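Local atomic coordinates of cytochrome c' (Thermochromatium tepidum, PDB entry 3VRC), a protein that binds a covalently attached heme c and probably serves in electron transfer in a thermophilic purple photosynthetic bacterium. Residues 1-4 with 5-9. Numbering follows the deposited sequence. Where two conformers were deposited one is given.
Sequences ADLS and PEEQI
Ser-4 and Glu-7 grip each other where an extended lead-in, Asp-2 to Ser-4, runs without a break into the start, residues 5-9, of helix 5-31. The backbone enters the helix at Pro-5, and Gln-8 N closes the opening turn on Ser-4 O at 2.9 Å.

Two reciprocal bonds tie side chain to backbone. With chi1 at 68°, Ser-4 OG sits between its own N and carbonyl carbon, which places it within bonding distance of Glu-7 N, from which it accepts at 3.1 Å. In return the extended Glu-7 side chain brings OE1 to Ser-4 N, 3.0 Å away, and accepts its N-H through the anti lone pair in a nearly straight bond (167°). The same oxygen also receives a weak bond from Ser-4 OG, 3.2 Å away, so the hydroxyl accepts one sound bond and donates one weak one.

One residue further along, Gln-8 adds a second clasp: NE2 donates to Leu-3 O at 3.1 Å, approaching from above the carbonyl plane, while OE1 is held by Gly-59 N of a loop. Leu-3 lays its CB against Gln-8 CG (3.8 Å); the packing of its branch on Glu-7 CB, on Leu-57 and on Trp-21 of the second subunit is that of one of two modelled conformers, hence tentative.

Together Ser-4, as N-cap, and Glu-7, three residues on, make a textbook capping box, with an acidic group near the positive end of the helix dipole. It opens helix 5-31 of the cytochrome c' helical bundle, whose Ile-9 already touches the heme.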
loop_
_atom_site.group_PDB
_atom_site.type_symbol
_atom_site.label_atom_id
_atom_site.label_comp_id
_atom_site.label_asym_id
_atom_site.label_seq_id
_atom_site.Cartn_x
_atom_site.Cartn_y
_atom_site.Cartn_z
ATOM N N ALA B 1 -7.946 -5.992 19.367
ATOM C CA ALA B 1 -6.970 -5.586 18.333
ATOM C C ALA B 1 -7.354 -6.184 16.967
ATOM O O ALA B 1 -6.693 -5.902 15.958
ATOM C CB ALA B 1 -5.550 -5.981 18.743
ATOM N N ASP B 2 -8.414 -6.997 16.930
ATOM C CA ASP B 2 -8.926 -7.471 15.616
ATOM C C ASP B 2 -9.643 -6.342 14.927
ATOM O O ASP B 2 -10.391 -5.600 15.571
ATOM C CB ASP B 2 -9.949 -8.608 15.776
ATOM C CG ASP B 2 -9.339 -9.886 16.339
ATOM O OD1 ASP B 2 -8.180 -10.210 15.964
ATOM O OD2 ASP B 2 -10.027 -10.585 17.134
ATOM N N LEU B 3 -9.480 -6.219 13.608
ATOM C CA LEU B 3 -10.155 -5.165 12.892
ATOM C C LEU B 3 -11.658 -5.362 12.888
ATOM O O LEU B 3 -12.144 -6.438 12.523
ATOM C CB LEU B 3 -9.628 -5.113 11.458
ATOM C CG LEU B 3 -8.377 -4.299 11.197
ATOM C CD1 LEU B 3 -7.143 -4.818 11.906
ATOM C CD2 LEU B 3 -8.166 -4.337 9.681
ATOM N N SER B 4 -12.398 -4.298 13.198
ATOM C CA SER B 4 -13.836 -4.255 13.057
ATOM C C SER B 4 -14.195 -4.355 11.596
ATOM O O SER B 4 -13.361 -4.112 10.726
ATOM C CB SER B 4 -14.400 -2.946 13.630
ATOM O OG SER B 4 -13.958 -1.875 12.774
ATOM N N PRO B 5 -15.443 -4.642 11.302
ATOM C CA PRO B 5 -15.863 -4.635 9.909
ATOM C C PRO B 5 -15.600 -3.294 9.207
ATOM O O PRO B 5 -15.122 -3.280 8.067
ATOM C CB PRO B 5 -17.359 -5.000 10.035
ATOM C CG PRO B 5 -17.423 -5.928 11.213
ATOM C CD PRO B 5 -16.507 -5.222 12.185
ATOM N N GLU B 6 -15.866 -2.182 9.865
ATOM C CA GLU B 6 -15.586 -0.887 9.303
ATOM C C GLU B 6 -14.096 -0.721 8.969
ATOM O O GLU B 6 -13.744 -0.253 7.892
ATOM C CB GLU B 6 -15.997 0.216 10.281
ATOM C CG GLU B 6 -15.603 1.618 9.807
ATOM C CD GLU B 6 -16.062 2.685 10.766
ATOM O OE1 GLU B 6 -17.167 2.597 11.293
ATOM O OE2 GLU B 6 -15.362 3.670 10.989
ATOM N N GLU B 7 -13.243 -1.137 9.894
ATOM C CA GLU B 7 -11.808 -1.035 9.660
ATOM C C GLU B 7 -11.365 -1.969 8.523
ATOM O O GLU B 7 -10.439 -1.619 7.783
ATOM C CB GLU B 7 -11.049 -1.349 10.952
ATOM C CG GLU B 7 -11.254 -0.247 11.994
ATOM C CD GLU B 7 -10.738 -0.676 13.336
ATOM O OE1 GLU B 7 -10.927 -1.805 13.802
ATOM O OE2 GLU B 7 -10.023 0.135 13.935
ATOM N N GLN B 8 -11.950 -3.149 8.402
ATOM C CA GLN B 8 -11.574 -4.055 7.313
ATOM C C GLN B 8 -11.927 -3.415 5.972
ATOM O O GLN B 8 -11.138 -3.461 5.026
ATOM C CB GLN B 8 -12.306 -5.393 7.459
ATOM C CG GLN B 8 -11.738 -6.236 8.564
ATOM C CD GLN B 8 -12.595 -7.479 8.730
ATOM O OE1 GLN B 8 -12.705 -8.269 7.819
ATOM N NE2 GLN B 8 -13.290 -7.576 9.868
ATOM N N ILE B 9 -13.107 -2.806 5.868
ATOM C CA ILE B 9 -13.518 -2.141 4.623
ATOM C C ILE B 9 -12.544 -1.013 4.322
ATOM O O ILE B 9 -12.043 -0.876 3.196
ATOM C CB ILE B 9 -14.957 -1.625 4.717
ATOM C CG1 ILE B 9 -15.952 -2.799 4.809
ATOM C CG2 ILE B 9 -15.283 -0.762 3.550
ATOM C CD1 ILE B 9 -17.357 -2.351 5.245
#